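Local coordinates for protein Cel44C (Paenibacillus polymyxa, PDB 2YIH) that hydrolyses beta-1,4-glucan backbones such as that of xyloglucan, as an endo-acting glycoside hydrolase of family 44, at residues S416-T421 and H436-N441; F17-P22 and S422-T427; A372-L377 and Y405-N410. The protein carries 8 engineered substitutions. All blocks are in the same frame, centred on the assembly; numbering follows the deposited sequence. Where two conformers were deposited one is given.

Contact 1 (S416-T421 and H436-N441); sequences STFGDT and HASVTN
The ring of Phe-418 lies on Ser-438. The serine hydroxyl sits over the ring centre, 3.0 Å above its plane, and CB of Ser-438 is over the same face. His-436 O meets the ring at its edge, 3.6 Å from Phe-418 CZ. Ser-438 OG stands between its own backbone N and carbonyl carbon (chi1 60°). That places OG under the ring and also within 2.8 Å of Gly-419 N, which donates a hydrogen bond to it. One buried hydroxyl thus takes a backbone N-H while its side chain packs an aromatic face. Gly-419 CA lies 3.5 Å from Val-439 O, a CA-H...O contact.

The strand pairing starts just beyond. Thr-421 and Val-439 form an antiparallel hydrogen-bonded pair. Thr-421 N donates to Val-439 O at 2.9 Å, and Val-439 N donates back to Thr-421 O. Two residues, Asp-420 and Thr-421, stand opposite the single Val-439, a classic beta bulge. CB of Thr-421 rests on CG2 of Val-439.

The other end is looser and open to solvent. Asp-420 N donates to Thr-440 OG1 over 3.2 Å. The Asp-420 and Thr-440 side chains are nearly perpendicular, with OD2 of the aspartate near Thr-440 CG2. Asp-420 OD1 takes a weak bond from Asn-441 N at 3.3 Å, and Thr-421 OG1 donates to the same oxygen from above the carboxylate plane at 2.9 Å.

The contact joins the loop after helix 399-409 to strand 433-439 of the beta domain. Phe-418 also meets Tyr-408 of that helix edge-to-face and touches His-448 and Val-450 of strand 446-453. The His-436 imidazole turns away to Asp-375 of helix 367-382 and to Lys-382.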
ATOM      1  N   SER A 416      12.434  12.727  12.851  1.00 11.22           N
ATOM      2  CA  SER A 416      12.983  11.535  13.510  1.00 10.67           C
ATOM      3  C   SER A 416      12.053  10.342  13.334  1.00 10.51           C
ATOM      4  O   SER A 416      10.822  10.486  13.323  1.00 10.52           O
ATOM      5  CB  SER A 416      13.283  11.788  14.994  1.00 11.09           C
ATOM      6  OG  SER A 416      14.248  12.813  15.078  1.00 12.16           O
ATOM      7  N   THR A 417      12.640   9.149  13.229  1.00  9.93           N
ATOM      8  CA  THR A 417      11.855   7.977  12.849  1.00  9.49           C
ATOM      9  C   THR A 417      12.095   6.792  13.771  1.00  9.50           C
ATOM     10  O   THR A 417      13.125   6.702  14.463  1.00 10.63           O
ATOM     11  CB  THR A 417      12.160   7.517  11.389  1.00  9.92           C
ATOM     12  OG1 THR A 417      13.468   6.896  11.320  1.00 10.29           O
ATOM     13  CG2 THR A 417      12.100   8.679  10.397  1.00  9.46           C
ATOM     14  N   PHE A 418      11.149   5.855  13.737  1.00  9.50           N
ATOM     15  CA  PHE A 418      11.371   4.447  14.100  1.00  9.38           C
ATOM     16  C   PHE A 418      12.634   3.883  13.458  1.00  9.84           C
ATOM     17  O   PHE A 418      13.072   4.320  12.376  1.00 10.65           O
ATOM     18  CB  PHE A 418      10.142   3.633  13.620  1.00  9.25           C
ATOM     19  CG  PHE A 418       9.861   2.382  14.413  1.00  9.34           C
ATOM     20  CD1 PHE A 418       9.550   2.445  15.771  1.00  9.59           C
ATOM     21  CD2 PHE A 418       9.704   1.169  13.744  1.00  9.44           C
ATOM     22  CE1 PHE A 418       9.221   1.271  16.478  1.00  9.67           C
ATOM     23  CE2 PHE A 418       9.381   0.012  14.420  1.00  9.42           C
ATOM     24  CZ  PHE A 418       9.089   0.061  15.788  1.00  9.81           C
ATOM     25  N   GLY A 419      13.205   2.863  14.085  1.00  9.88           N
ATOM     26  CA  GLY A 419      14.443   2.299  13.545  1.00 10.22           C
ATOM     27  C   GLY A 419      14.221   1.488  12.285  1.00 10.48           C
ATOM     28  O   GLY A 419      13.071   1.055  12.009  1.00 10.60           O
ATOM     29  N   ASP A 420      15.322   1.145  11.612  1.00 10.71           N
ATOM     30  CA  ASP A 420      15.257   0.380  10.365  1.00 11.90           C
ATOM     31  C   ASP A 420      15.269  -1.123  10.568  1.00 11.44           C
ATOM     32  O   ASP A 420      15.141  -1.884   9.630  1.00 10.94           O
ATOM     33  CB  ASP A 420      16.333   0.817   9.345  1.00 13.19           C
ATOM     34  CG  ASP A 420      17.774   0.561   9.807  1.00 15.09           C
ATOM     35  OD1 ASP A 420      17.999  -0.099  10.844  1.00 14.58           O
ATOM     36  OD2 ASP A 420      18.724   0.984   9.070  1.00 15.97           O
ATOM     37  N   THR A 421      15.490  -1.534  11.802  1.00 10.74           N
ATOM     38  CA  THR A 421      15.631  -2.944  12.128  1.00 10.58           C
ATOM     39  C   THR A 421      14.589  -3.344  13.175  1.00 10.64           C
ATOM     40  O   THR A 421      14.638  -2.862  14.303  1.00 10.19           O
ATOM     41  CB  THR A 421      17.034  -3.212  12.715  1.00 10.46           C
ATOM     42  OG1 THR A 421      18.027  -2.863  11.731  1.00 11.23           O
ATOM     43  CG2 THR A 421      17.163  -4.719  13.061  1.00 10.85           C
ATOM     44  N   HIS A 436       5.667  -2.657  19.226  1.00  8.87           N
ATOM     45  CA  HIS A 436       6.651  -2.891  18.171  1.00  8.75           C
ATOM     46  C   HIS A 436       7.951  -2.217  18.536  1.00  8.91           C
ATOM     47  O   HIS A 436       7.951  -1.078  18.992  1.00  9.14           O
ATOM     48  CB  HIS A 436       6.111  -2.286  16.889  1.00  8.54           C
ATOM     49  CG  HIS A 436       4.786  -2.860  16.490  1.00  8.56           C
ATOM     50  ND1 HIS A 436       4.640  -4.151  16.033  1.00  8.25           N
ATOM     51  CD2 HIS A 436       3.545  -2.317  16.503  1.00  8.47           C
ATOM     52  CE1 HIS A 436       3.360  -4.386  15.799  1.00  8.95           C
ATOM     53  NE2 HIS A 436       2.674  -3.285  16.074  1.00  8.43           N
ATOM     54  N   ALA A 437       9.067  -2.914  18.315  1.00  8.79           N
ATOM     55  CA  ALA A 437      10.360  -2.399  18.731  1.00  8.95           C
ATOM     56  C   ALA A 437      11.322  -2.358  17.567  1.00  9.21           C
ATOM     57  O   ALA A 437      11.211  -3.139  16.630  1.00 10.39           O
ATOM     58  CB  ALA A 437      10.958  -3.290  19.875  1.00  8.84           C
ATOM     59  N   SER A 438      12.293  -1.458  17.644  1.00 10.23           N
ATOM     60  CA  SER A 438      13.286  -1.369  16.566  1.00 10.45           C
ATOM     61  C   SER A 438      14.551  -0.701  17.058  1.00 11.22           C
ATOM     62  O   SER A 438      14.518   0.047  18.036  1.00 10.85           O
ATOM     63  CB  SER A 438      12.728  -0.565  15.375  1.00 11.13           C
ATOM     64  OG  SER A 438      12.382   0.746  15.779  1.00 11.25           O
ATOM     65  N   VAL A 439      15.655  -0.982  16.357  1.00 11.76           N
ATOM     66  CA  VAL A 439      16.898  -0.222  16.471  1.00 12.20           C
ATOM     67  C   VAL A 439      17.364   0.172  15.056  1.00 13.18           C
ATOM     68  O   VAL A 439      16.781  -0.279  14.072  1.00 12.95           O
ATOM     69  CB  VAL A 439      17.996  -1.061  17.150  1.00 12.22           C
ATOM     70  CG1 VAL A 439      17.567  -1.418  18.581  1.00 12.44           C
ATOM     71  CG2 VAL A 439      18.327  -2.323  16.317  1.00 11.75           C
ATOM     72  N   THR A 440      18.459   0.916  14.942  1.00 15.05           N
ATOM     73  CA  THR A 440      19.037   1.198  13.616  1.00 15.67           C
ATOM     74  C   THR A 440      20.486   0.722  13.586  1.00 17.15           C
ATOM     75  O   THR A 440      21.218   0.953  14.545  1.00 15.80           O
ATOM     76  CB  THR A 440      18.915   2.707  13.231  1.00 17.42           C
ATOM     77  OG1 THR A 440      17.552   3.000  12.896  1.00 16.96           O
ATOM     78  CG2 THR A 440      19.794   3.053  12.001  1.00 16.67           C
ATOM     79  N   ASN A 441      20.877   0.018  12.518  1.00 17.88           N
ATOM     80  CA  ASN A 441      22.281  -0.421  12.340  1.00 19.47           C
ATOM     81  C   ASN A 441      22.766  -1.149  13.597  1.00 20.48           C
ATOM     82  O   ASN A 441      23.887  -0.927  14.062  1.00 21.84           O
ATOM     83  CB  ASN A 441      23.205   0.777  12.043  1.00 21.59           C
ATOM     84  CG  ASN A 441      24.596   0.341  11.527  1.00 23.42           C
ATOM     85  OD1 ASN A 441      24.740  -0.745  10.953  1.00 24.23           O
ATOM     86  ND2 ASN A 441      25.597   1.211  11.671  1.00 24.28           N
TER

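Contact 2 (F17-P22 and S422-T427); sequences FKDRKP and SVSAQT. Unlike the reference sequence in segment 17-22: Phe-17 (reference Ser), Asp-19 (reference Glu).
Lys-18 lays its side chain along Ser-424. Its CG is anti to the backbone N (chi1 -173°) and the chain beyond is fully extended. CB, CG and CD therefore all pass the serine, with CD 3.7 Å from Ser-424 OG. Gln-426 OE1 stays 4.0 Å from Lys-18 NZ. Ser-424 N donates to Lys-18 O at 3.0 Å.

Farther along, Lys-21 and Ser-422 are an antiparallel hydrogen-bonded pair, linked in both directions. Strands 9-22 and 421-427 are antiparallel neighbours in one nine-strand mixed sheet, so the N-terminal strand is part of the C-terminal beta domain. Between the linked points, Asp-19 and Arg-20 stand opposite the single Val-423. Asp-19, which differs from the reference sequence, has a positive phi (55°). Arg-20 CA stays 3.2 Å from Ser-422 O in a CA-H...O contact. Ser-422 holds OG trans to its backbone N (chi1 175°). This places OG 2.7 Å from a water that donates to Asp-19 O at 2.8 Å.

Arg-20 runs alongside Val-423 in the same direction, its CG 4.0 Å from Val-423 CG1. The arginine NE bonds back to Thr-16 O. Lys-21 rests CG on Ser-422 CB, then bends at chi3 and carries NZ away to Asp-384 and Lys-382 O.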
ATOM      1  N   PHE A  17      18.521  -8.356  20.643  1.00 14.97           N
ATOM      2  CA  PHE A  17      19.351  -9.368  19.987  1.00 16.29           C
ATOM      3  C   PHE A  17      18.514 -10.310  19.137  1.00 15.85           C
ATOM      4  O   PHE A  17      19.066 -10.993  18.273  1.00 17.14           O
ATOM      5  CB  PHE A  17      20.098 -10.255  21.010  1.00 17.13           C
ATOM      6  CG  PHE A  17      20.861  -9.491  22.072  1.00 17.87           C
ATOM      7  CD1 PHE A  17      21.488  -8.282  21.786  1.00 17.68           C
ATOM      8  CD2 PHE A  17      21.048 -10.062  23.349  1.00 19.42           C
ATOM      9  CE1 PHE A  17      22.213  -7.612  22.760  1.00 19.04           C
ATOM     10  CE2 PHE A  17      21.771  -9.397  24.321  1.00 18.27           C
ATOM     11  CZ  PHE A  17      22.371  -8.186  24.025  1.00 19.62           C
ATOM     12  N   LYS A  18      17.201 -10.362  19.390  1.00 14.95           N
ATOM     13  CA  LYS A  18      16.339 -11.456  18.938  1.00 15.07           C
ATOM     14  C   LYS A  18      15.474 -11.064  17.720  1.00 15.35           C
ATOM     15  O   LYS A  18      14.909  -9.948  17.682  1.00 13.99           O
ATOM     16  CB  LYS A  18      15.420 -11.877  20.080  1.00 17.64           C
ATOM     17  CG  LYS A  18      14.606 -13.111  19.779  1.00 18.96           C
ATOM     18  CD  LYS A  18      13.641 -13.415  20.928  1.00 21.97           C
ATOM     19  CE  LYS A  18      12.729 -14.557  20.516  1.00 24.71           C
ATOM     20  NZ  LYS A  18      11.628 -14.747  21.493  1.00 29.94           N
ATOM     21  N   ASP A  19      15.388 -11.959  16.728  1.00 14.61           N
ATOM     22  CA  ASP A  19      14.506 -11.759  15.572  1.00 14.61           C
ATOM     23  C   ASP A  19      14.740 -10.434  14.847  1.00 13.61           C
ATOM     24  O   ASP A  19      13.791  -9.820  14.351  1.00 12.87           O
ATOM     25  CB  ASP A  19      13.027 -11.890  15.980  1.00 18.10           C
ATOM     26  CG  ASP A  19      12.688 -13.292  16.466  1.00 20.21           C
ATOM     27  OD1 ASP A  19      13.310 -14.243  15.947  1.00 22.46           O
ATOM     28  OD2 ASP A  19      11.803 -13.437  17.340  1.00 22.07           O
ATOM     29  N   ARG A  20      15.997  -9.998  14.765  1.00 12.03           N
ATOM     30  CA  ARG A  20      16.309  -8.798  14.006  1.00 11.35           C
ATOM     31  C   ARG A  20      15.926  -9.024  12.544  1.00 11.59           C
ATOM     32  O   ARG A  20      16.224 -10.075  11.959  1.00 11.01           O
ATOM     33  CB  ARG A  20      17.802  -8.452  14.087  1.00 11.14           C
ATOM     34  CG  ARG A  20      18.275  -8.093  15.486  1.00 11.40           C
ATOM     35  CD  ARG A  20      19.775  -8.004  15.490  1.00 11.73           C
ATOM     36  NE  ARG A  20      20.281  -7.289  16.660  1.00 11.75           N
ATOM     37  CZ  ARG A  20      21.572  -7.005  16.839  1.00 11.85           C
ATOM     38  NH1 ARG A  20      22.446  -7.357  15.909  1.00 12.10           N
ATOM     39  NH2 ARG A  20      21.983  -6.361  17.926  1.00 11.80           N
ATOM     40  N   LYS A  21      15.265  -8.041  11.948  1.00 11.86           N
ATOM     41  CA  LYS A  21      14.967  -8.143  10.520  1.00 12.30           C
ATOM     42  C   LYS A  21      14.726  -6.763   9.958  1.00 11.56           C
ATOM     43  O   LYS A  21      14.269  -5.875  10.660  1.00 10.93           O
ATOM     44  CB  LYS A  21      13.755  -9.047  10.255  1.00 15.17           C
ATOM     45  CG  LYS A  21      12.503  -8.701  10.968  1.00 17.57           C
ATOM     46  CD  LYS A  21      11.500  -9.912  10.991  1.00 19.47           C
ATOM     47  CE  LYS A  21      11.261 -10.517   9.585  1.00 20.56           C
ATOM     48  NZ  LYS A  21       9.887 -11.152   9.423  1.00 22.76           N
ATOM     49  N   PRO A  22      15.051  -6.576   8.687  1.00 11.66           N
ATOM     50  CA  PRO A  22      14.974  -5.218   8.123  1.00 11.11           C
ATOM     51  C   PRO A  22      13.530  -4.797   7.887  1.00 10.83           C
ATOM     52  O   PRO A  22      12.691  -5.621   7.491  1.00 11.35           O
ATOM     53  CB  PRO A  22      15.753  -5.335   6.811  1.00 12.22           C
ATOM     54  CG  PRO A  22      15.634  -6.822   6.442  1.00 12.86           C
ATOM     55  CD  PRO A  22      15.629  -7.565   7.758  1.00 12.43           C
ATOM     56  N   SER A 422      13.625  -4.198  12.806  1.00 10.22           N
ATOM     57  CA  SER A 422      12.665  -4.727  13.787  1.00 10.15           C
ATOM     58  C   SER A 422      13.395  -5.613  14.776  1.00  9.90           C
ATOM     59  O   SER A 422      14.286  -6.355  14.385  1.00  9.98           O
ATOM     60  CB  SER A 422      11.567  -5.560  13.105  1.00  9.76           C
ATOM     61  OG  SER A 422      10.694  -6.166  14.050  1.00 10.27           O
ATOM     62  N   VAL A 423      13.001  -5.559  16.044  1.00 10.19           N
ATOM     63  CA  VAL A 423      13.497  -6.553  17.006  1.00 10.59           C
ATOM     64  C   VAL A 423      12.339  -7.087  17.837  1.00 11.71           C
ATOM     65  O   VAL A 423      11.242  -6.516  17.845  1.00 11.39           O
ATOM     66  CB  VAL A 423      14.607  -5.963  17.930  1.00 10.33           C
ATOM     67  CG1 VAL A 423      15.769  -5.369  17.110  1.00  9.85           C
ATOM     68  CG2 VAL A 423      14.032  -4.938  18.940  1.00  9.99           C
ATOM     69  N   SER A 424      12.552  -8.219  18.507  1.00 12.55           N
ATOM     70  CA  SER A 424      11.463  -8.902  19.189  1.00 13.86           C
ATOM     71  C   SER A 424      10.838  -8.037  20.293  1.00 13.66           C
ATOM     72  O   SER A 424      11.533  -7.496  21.164  1.00 13.06           O
ATOM     73  CB  SER A 424      11.988 -10.226  19.758  1.00 15.15           C
ATOM     74  OG  SER A 424      11.045 -10.870  20.594  1.00 15.21           O
ATOM     75  N   ALA A 425       9.511  -7.928  20.245  1.00 13.86           N
ATOM     76  CA  ALA A 425       8.749  -7.280  21.312  1.00 14.25           C
ATOM     77  C   ALA A 425       7.504  -8.124  21.550  1.00 14.78           C
ATOM     78  O   ALA A 425       6.744  -8.373  20.631  1.00 15.28           O
ATOM     79  CB  ALA A 425       8.362  -5.854  20.909  1.00 14.41           C
ATOM     80  N   GLN A 426       7.344  -8.610  22.776  1.00 15.05           N
ATOM     81  CA  GLN A 426       6.245  -9.512  23.116  1.00 15.07           C
ATOM     82  C   GLN A 426       5.460  -8.874  24.263  1.00 15.70           C
ATOM     83  O   GLN A 426       6.054  -8.271  25.170  1.00 16.91           O
ATOM     84  CB  GLN A 426       6.813 -10.848  23.604  1.00 16.49           C
ATOM     85  CG  GLN A 426       7.620 -11.614  22.550  1.00 18.29           C
ATOM     86  CD  GLN A 426       8.066 -12.968  23.077  0.50 18.94           C
ATOM     87  OE1 GLN A 426       8.908 -13.057  23.964  0.50 20.19           O
ATOM     88  NE2 GLN A 426       7.459 -14.014  22.573  0.50 20.68           N
ATOM     89  N   THR A 427       4.141  -8.971  24.200  1.00 14.96           N
ATOM     90  CA  THR A 427       3.295  -8.463  25.271  1.00 13.97           C
ATOM     91  C   THR A 427       2.489  -9.606  25.878  1.00 14.78           C
ATOM     92  O   THR A 427       2.116 -10.552  25.189  1.00 16.20           O
ATOM     93  CB  THR A 427       2.328  -7.335  24.769  1.00 13.60           C
ATOM     94  OG1 THR A 427       1.434  -6.978  25.831  1.00 13.65           O
ATOM     95  CG2 THR A 427       1.462  -7.827  23.546  1.00 13.56           C
TER
HETATM   96  O   HOH W   1      11.359  -8.631  14.949  1.00 15.33           O

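Contact 3 (A372-L377 and Y405-N410); sequences AMTDVL and YKLYRN. With SO4 (sulfate ion), chain E.
Helices 372-377 and 405-409 run in broadly the same direction, their axes 41° apart and 9.7 Å from each other at the closest point. Leu-377 points at helix 405-409 and touches two tyrosines. Its CB lies over the centre of the Tyr-408 ring, and the leucine and Tyr-408 run antiparallel past one another. Its CD1 sits over a face of Tyr-405, displaced from the ring centre, while CD2 is 3.7 Å from Tyr-405 CE1. The leucine crosses the Tyr-405 side chain at about a right angle.

The Tyr-408 hydroxyl makes the polar link. It donates to Thr-374 O at 2.7 Å, and the oxygen lies near the plane of the ring, at its edge. The bond holds the hydroxyl of a buried ring and gives that helix carbonyl a side-chain donor. Tyr-408 reaches it with CG anti to its carbonyl carbon (chi1 -83°).

Helix 367-382 follows strand 353-359 and precedes strand 387-390, the seventh and eighth strands of the TIM barrel. Helix 399-409 comes after the eighth. The contact thus packs two helices next in order on the barrel. Tyr-359 of strand 353-359 touches Met-373, Leu-377 and Tyr-405 from the barrel side. From the beta domain, Val-450 meets Tyr-408, and Phe-480 meets Leu-407.

The Met-373 chain is bent at both chi2 and chi3, which brings CE to 3.3 Å from Tyr-405 OH. At the helix end Arg-409 grips a sulfate, probably from the crystallisation liquor, with NH1 to O2 and NH2 to O3 both at 2.7 Å and almost straight.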
ATOM      1  N   ALA A 372      -5.436   1.692  15.126  1.00  9.28           N
ATOM      2  CA  ALA A 372      -5.363   0.604  14.137  1.00  9.28           C
ATOM      3  C   ALA A 372      -4.128   0.765  13.247  1.00  9.66           C
ATOM      4  O   ALA A 372      -3.367  -0.189  13.068  1.00  9.55           O
ATOM      5  CB  ALA A 372      -6.645   0.535  13.291  1.00  8.81           C
ATOM      6  N   MET A 373      -3.873   1.987  12.769  1.00  9.39           N
ATOM      7  CA  MET A 373      -2.767   2.215  11.861  1.00 10.77           C
ATOM      8  C   MET A 373      -1.431   2.162  12.550  1.00  9.86           C
ATOM      9  O   MET A 373      -0.442   1.752  11.949  1.00 10.74           O
ATOM     10  CB  MET A 373      -2.922   3.557  11.137  1.00 11.02           C
ATOM     11  CG  MET A 373      -3.905   3.492  10.002  1.00 12.09           C
ATOM     12  SD  MET A 373      -3.337   2.403   8.664  1.00 14.17           S
ATOM     13  CE  MET A 373      -2.093   3.370   7.796  1.00 13.21           C
ATOM     14  N   THR A 374      -1.361   2.578  13.807  1.00  9.90           N
ATOM     15  CA  THR A 374      -0.133   2.464  14.543  0.50  9.93           C
ATOM     16  C   THR A 374       0.238   0.981  14.702  1.00  9.91           C
ATOM     17  O   THR A 374       1.410   0.618  14.699  1.00 11.33           O
ATOM     18  CB  THR A 374      -0.280   3.189  15.875  0.50  9.96           C
ATOM     19  OG1 THR A 374      -0.710   4.541  15.617  0.50 10.07           O
ATOM     20  CG2 THR A 374       1.019   3.188  16.614  0.50  9.60           C
ATOM     21  N   ASP A 375      -0.782   0.132  14.805  1.00  9.16           N
ATOM     22  CA  ASP A 375      -0.502  -1.302  14.916  1.00  9.10           C
ATOM     23  C   ASP A 375      -0.093  -1.836  13.507  1.00  8.93           C
ATOM     24  O   ASP A 375       0.903  -2.532  13.351  1.00  9.18           O
ATOM     25  CB  ASP A 375      -1.721  -2.063  15.478  1.00  9.09           C
ATOM     26  CG  ASP A 375      -1.357  -3.453  16.011  1.00  9.17           C
ATOM     27  OD1 ASP A 375      -0.162  -3.775  16.069  1.00  9.53           O
ATOM     28  OD2 ASP A 375      -2.289  -4.229  16.326  1.00  9.28           O
ATOM     29  N   VAL A 376      -0.863  -1.461  12.491  1.00  8.89           N
ATOM     30  CA  VAL A 376      -0.632  -1.959  11.115  1.00  8.03           C
ATOM     31  C   VAL A 376       0.761  -1.591  10.642  1.00  8.25           C
ATOM     32  O   VAL A 376       1.453  -2.435  10.094  1.00  8.17           O
ATOM     33  CB  VAL A 376      -1.721  -1.417  10.122  1.00  7.93           C
ATOM     34  CG1 VAL A 376      -1.299  -1.683   8.612  1.00  7.89           C
ATOM     35  CG2 VAL A 376      -3.122  -2.051  10.442  1.00  8.20           C
ATOM     36  N   LEU A 377       1.233  -0.370  10.883  1.00  7.88           N
ATOM     37  CA  LEU A 377       2.573  -0.058  10.378  1.00  7.96           C
ATOM     38  C   LEU A 377       3.646  -0.933  11.041  1.00  8.35           C
ATOM     39  O   LEU A 377       4.601  -1.342  10.381  1.00  8.85           O
ATOM     40  CB  LEU A 377       2.916   1.433  10.553  1.00  8.17           C
ATOM     41  CG  LEU A 377       1.960   2.369   9.769  1.00  8.01           C
ATOM     42  CD1 LEU A 377       2.234   3.863  10.133  1.00  8.37           C
ATOM     43  CD2 LEU A 377       2.198   2.142   8.238  1.00  8.34           C
ATOM     44  N   TYR A 405       1.209   7.752  11.027  1.00  7.80           N
ATOM     45  CA  TYR A 405       2.459   7.870  10.254  1.00  7.83           C
ATOM     46  C   TYR A 405       3.477   8.737  10.984  1.00  8.01           C
ATOM     47  O   TYR A 405       4.654   8.404  11.021  1.00  7.48           O
ATOM     48  CB  TYR A 405       2.245   8.416   8.823  1.00  7.82           C
ATOM     49  CG  TYR A 405       1.668   7.366   7.893  1.00  7.96           C
ATOM     50  CD1 TYR A 405       2.497   6.400   7.289  1.00  8.17           C
ATOM     51  CD2 TYR A 405       0.297   7.326   7.648  1.00  7.90           C
ATOM     52  CE1 TYR A 405       1.950   5.394   6.462  1.00  7.89           C
ATOM     53  CE2 TYR A 405      -0.255   6.349   6.808  1.00  7.81           C
ATOM     54  CZ  TYR A 405       0.585   5.381   6.229  1.00  8.19           C
ATOM     55  OH  TYR A 405       0.063   4.363   5.470  1.00  7.76           O
ATOM     56  N   LYS A 406       3.031   9.883  11.480  1.00  8.19           N
ATOM     57  CA  LYS A 406       3.959  10.806  12.143  1.00  8.59           C
ATOM     58  C   LYS A 406       4.541  10.142  13.388  1.00  8.58           C
ATOM     59  O   LYS A 406       5.695  10.371  13.701  1.00  8.27           O
ATOM     60  CB  LYS A 406       3.261  12.127  12.502  1.00  9.30           C
ATOM     61  CG  LYS A 406       2.979  12.923  11.239  1.00  9.56           C
ATOM     62  CD  LYS A 406       1.943  14.052  11.428  1.00 10.73           C
ATOM     63  CE  LYS A 406       2.478  15.131  12.337  1.00 11.34           C
ATOM     64  NZ  LYS A 406       1.366  16.046  12.783  1.00 11.99           N
ATOM     65  N   LEU A 407       3.760   9.320  14.090  1.00  8.43           N
ATOM     66  CA  LEU A 407       4.313   8.655  15.275  1.00  8.71           C
ATOM     67  C   LEU A 407       5.521   7.767  14.919  1.00  8.92           C
ATOM     68  O   LEU A 407       6.507   7.680  15.706  1.00  8.84           O
ATOM     69  CB  LEU A 407       3.237   7.883  16.058  1.00  8.66           C
ATOM     70  CG  LEU A 407       3.683   7.425  17.456  1.00  8.76           C
ATOM     71  CD1 LEU A 407       3.752   8.608  18.396  1.00  8.69           C
ATOM     72  CD2 LEU A 407       2.675   6.393  17.995  1.00  8.75           C
ATOM     73  N   TYR A 408       5.467   7.143  13.734  1.00  8.64           N
ATOM     74  CA  TYR A 408       6.596   6.340  13.232  1.00  8.70           C
ATOM     75  C   TYR A 408       7.695   7.153  12.541  1.00  8.72           C
ATOM     76  O   TYR A 408       8.866   6.732  12.551  1.00  9.60           O
ATOM     77  CB  TYR A 408       6.091   5.265  12.236  1.00  8.55           C
ATOM     78  CG  TYR A 408       5.567   4.023  12.928  1.00  8.74           C
ATOM     79  CD1 TYR A 408       4.303   4.003  13.504  1.00  8.64           C
ATOM     80  CD2 TYR A 408       6.388   2.914  13.112  1.00  9.18           C
ATOM     81  CE1 TYR A 408       3.837   2.904  14.171  1.00  8.68           C
ATOM     82  CE2 TYR A 408       5.907   1.762  13.768  1.00  8.95           C
ATOM     83  CZ  TYR A 408       4.659   1.781  14.324  1.00  8.96           C
ATOM     84  OH  TYR A 408       4.144   0.670  14.980  1.00  8.85           O
ATOM     85  N   ARG A 409       7.324   8.269  11.878  1.00  8.48           N
ATOM     86  CA  ARG A 409       8.220   8.854  10.887  1.00  8.46           C
ATOM     87  C   ARG A 409       8.525  10.334  11.095  1.00  8.44           C
ATOM     88  O   ARG A 409       9.402  10.876  10.445  1.00  8.26           O
ATOM     89  CB  ARG A 409       7.694   8.610   9.465  1.00  9.18           C
ATOM     90  CG  ARG A 409       7.601   7.136   9.105  1.00  9.35           C
ATOM     91  CD  ARG A 409       8.969   6.569   8.690  1.00  9.19           C
ATOM     92  NE  ARG A 409       9.435   7.236   7.472  1.00 10.05           N
ATOM     93  CZ  ARG A 409      10.613   7.024   6.898  1.00 10.49           C
ATOM     94  NH1 ARG A 409      11.448   6.105   7.416  1.00 11.01           N
ATOM     95  NH2 ARG A 409      10.944   7.712   5.794  1.00 10.83           N
ATOM     96  N   ASN A 410       7.835  10.982  12.043  1.00  8.30           N
ATOM     97  CA  ASN A 410       8.138  12.379  12.330  1.00  9.17           C
ATOM     98  C   ASN A 410       7.583  12.711  13.701  1.00  9.35           C
ATOM     99  O   ASN A 410       6.656  13.523  13.829  1.00 10.09           O
ATOM    100  CB  ASN A 410       7.523  13.321  11.271  1.00  9.37           C
ATOM    101  CG  ASN A 410       7.797  14.777  11.563  1.00 10.32           C
ATOM    102  OD1 ASN A 410       8.696  15.118  12.350  1.00 10.97           O
ATOM    103  ND2 ASN A 410       6.983  15.661  10.961  1.00 11.23           N
TER
HETATM  104  S   SO4 E1522      14.339   6.217   5.144  0.80 32.66           S
HETATM  105  O1  SO4 E1522      15.474   7.047   5.551  0.80 34.61           O
HETATM  106  O2  SO4 E1522      13.863   5.501   6.320  0.80 28.52           O
HETATM  107  O3  SO4 E1522      13.307   7.080   4.555  0.80 31.92           O
HETATM  108  O4  SO4 E1522      14.816   5.300   4.107  0.80 32.07           O

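Contact 3 joins two helices of the TIM barrel, while contacts 1 and 2 lie in the beta-sheet domain. Along the chain contact 3 closes before contact 1 opens, and it is nested inside the long loop closed by contact 2. The segments of contacts 1 and 2 alternate. These two share strand 421-427, which lies between 433-439 (contact 1) and 9-22 (contact 2) in the sheet; their centres are about 10 Å apart. Contacts 1 and 3, centres about 13 Å apart, touch through Phe-418 N with Tyr-408 O and His-436 with Asp-375. Contacts 2 and 3 have centres about 17 Å apart and do not touch. Contact 1 therefore bridges barrel and sheet, away from the glycan pocket and calcium site.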